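Sigma C (Avian orthoreovirus, PDB 2BT7) forms the fibre by which the virus attaches to host cells, induces apoptosis, and is represented here by its carboxy-terminal receptor-binding region. Local coordinates at residues D56-T61 with G79-T84. Residues are numbered along the deposited sequence; the frame is centred on the assembly and turned at random.
Sequences DTIDMT and GNLTVT. With CD (cadmium ion), chain D.
Asp56 reaches across to the backbone of Thr82 with its carboxylate. The N-H of Thr82 points almost straight at OD2 of Asp56, with N and OD2 2.7 Å apart and an angle of 173°. OD2 receives it on its anti lone pair, the one turned away from OD1. The side chain is extended, with CG anti to the backbone N (chi1 -162°), and this carries the carboxylate over to 79-84. OG1 of Thr82 also lies near OD2, at best a weak hydrogen bond, since this hydroxyl has another acceptor nearby.

The carboxylate also holds a metal. OD1 of Asp56 binds the cadmium ion at 2.7 Å, and OD2 comes within 3.0 Å of it. OD1 also takes a weak bond from the backbone N of Thr57. The Thr82 N-H and the metal together restrict rotation of the carboxylate. The ion probably comes from the cadmium used for crystallisation, and the site need not be physiological.

The apolar contacts lie on the inner side of the pair, away from the metal. CG2 of Ile58 meets CD1 of Leu81 at 3.6 Å, and the two side chains cross at about a right angle. The same leucine methyl touches CB of Asp56 at 3.8 Å. CD1 of Ile58 rests 3.5 Å from the carbonyl O of Gly79.

The segments run roughly antiparallel, at 151°, in the C-terminal domain. The 57-67 strand lies between 40-52 and 70-78, while 80-83 pairs with 157-169. Ser54 OG links Asp56 N to Thr82 O. Ile58 and Leu81 both pack on Leu90 of strand 87-98.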
loop_
_atom_site.group_PDB
_atom_site.type_symbol
_atom_site.label_atom_id
_atom_site.label_comp_id
_atom_site.label_asym_id
_atom_site.label_seq_id
_atom_site.Cartn_x
_atom_site.Cartn_y
_atom_site.Cartn_z
ATOM N N ASP A 56 7.720 30.469 3.140
ATOM C CA ASP A 56 6.969 30.558 1.908
ATOM C C ASP A 56 5.755 29.631 1.926
ATOM O O ASP A 56 5.635 28.782 2.810
ATOM C CB ASP A 56 7.908 30.189 0.765
ATOM C CG ASP A 56 7.392 30.638 -0.569
ATOM O OD1 ASP A 56 6.430 31.440 -0.581
ATOM O OD2 ASP A 56 7.939 30.174 -1.592
ATOM N N THR A 57 4.844 29.811 0.973
ATOM C CA THR A 57 3.786 28.833 0.753
ATOM C C THR A 57 3.876 28.304 -0.666
ATOM O O THR A 57 4.513 28.915 -1.514
ATOM C CB THR A 57 2.381 29.406 1.001
ATOM O OG1 THR A 57 2.034 30.331 -0.034
ATOM C CG2 THR A 57 2.281 30.093 2.387
ATOM N N ILE A 58 3.249 27.158 -0.918
ATOM C CA ILE A 58 3.190 26.578 -2.264
ATOM C C ILE A 58 1.877 25.812 -2.486
ATOM O O ILE A 58 1.493 24.985 -1.661
ATOM C CB ILE A 58 4.441 25.690 -2.581
ATOM C CG1 ILE A 58 4.321 25.056 -3.964
ATOM C CG2 ILE A 58 4.675 24.612 -1.520
ATOM C CD1 ILE A 58 5.493 25.336 -4.879
ATOM N N ASP A 59 1.209 26.117 -3.603
ATOM C CA ASP A 59 0.041 25.401 -4.104
ATOM C C ASP A 59 0.363 23.974 -4.590
ATOM O O ASP A 59 1.250 23.775 -5.418
ATOM C CB ASP A 59 -0.595 26.177 -5.254
ATOM C CG ASP A 59 -1.271 27.466 -4.810
ATOM O OD1 ASP A 59 -1.566 27.632 -3.602
ATOM O OD2 ASP A 59 -1.537 28.313 -5.701
ATOM N N MET A 60 -0.352 22.998 -4.034
ATOM C CA MET A 60 -0.292 21.588 -4.426
ATOM C C MET A 60 -1.628 21.220 -5.034
ATOM O O MET A 60 -2.685 21.615 -4.523
ATOM C CB MET A 60 -0.054 20.686 -3.213
ATOM C CG MET A 60 1.151 21.037 -2.349
ATOM S SD MET A 60 2.741 21.056 -3.202
ATOM C CE MET A 60 3.087 19.329 -3.460
ATOM N N THR A 61 -1.569 20.501 -6.147
ATOM C CA THR A 61 -2.727 19.832 -6.753
ATOM C C THR A 61 -2.710 18.431 -6.159
ATOM O O THR A 61 -1.713 17.690 -6.284
ATOM C CB THR A 61 -2.576 19.755 -8.291
ATOM O OG1 THR A 61 -2.567 21.080 -8.835
ATOM C CG2 THR A 61 -3.704 18.958 -8.952
ATOM N N GLY A 79 4.511 26.028 -9.270
ATOM C CA GLY A 79 5.249 27.149 -8.711
ATOM C C GLY A 79 6.566 26.743 -8.099
ATOM O O GLY A 79 6.898 25.552 -8.030
ATOM N N ASN A 80 7.322 27.748 -7.670
ATOM C CA ASN A 80 8.565 27.539 -6.945
ATOM C C ASN A 80 8.301 27.736 -5.471
ATOM O O ASN A 80 7.497 28.585 -5.086
ATOM C CB ASN A 80 9.712 28.468 -7.461
ATOM C CG ASN A 80 9.584 29.955 -6.995
ATOM O OD1 ASN A 80 9.243 30.833 -7.777
ATOM N ND2 ASN A 80 9.894 30.221 -5.735
ATOM N N LEU A 81 8.978 26.950 -4.644
ATOM C CA LEU A 81 8.983 27.212 -3.216
ATOM C C LEU A 81 10.309 27.855 -2.829
ATOM O O LEU A 81 11.377 27.305 -3.131
ATOM C CB LEU A 81 8.748 25.907 -2.420
ATOM C CG LEU A 81 8.773 25.999 -0.879
ATOM C CD1 LEU A 81 7.490 26.593 -0.313
ATOM C CD2 LEU A 81 9.037 24.635 -0.252
ATOM N N THR A 82 10.253 28.997 -2.146
ATOM C CA THR A 82 11.475 29.575 -1.592
ATOM C C THR A 82 11.980 28.891 -0.302
ATOM O O THR A 82 11.361 29.022 0.750
ATOM C CB THR A 82 11.334 31.084 -1.339
ATOM O OG1 THR A 82 10.783 31.710 -2.493
ATOM C CG2 THR A 82 12.708 31.708 -1.013
ATOM N N VAL A 83 13.130 28.217 -0.388
ATOM C CA VAL A 83 13.837 27.650 0.784
ATOM C C VAL A 83 15.074 28.481 1.205
ATOM O O VAL A 83 15.637 29.223 0.398
ATOM C CB VAL A 83 14.242 26.151 0.555
ATOM C CG1 VAL A 83 13.013 25.306 0.133
ATOM C CG2 VAL A 83 15.409 26.011 -0.451
ATOM N N THR A 84 15.487 28.355 2.464
ATOM C CA THR A 84 16.566 29.182 3.019
ATOM C C THR A 84 17.689 28.339 3.636
ATOM O O THR A 84 18.771 28.849 3.927
ATOM C CB THR A 84 16.042 30.199 4.087
ATOM O OG1 THR A 84 15.204 29.525 5.038
ATOM C CG2 THR A 84 15.248 31.307 3.436
HETATM CD CD CD D . 6.065 31.858 -3.252
#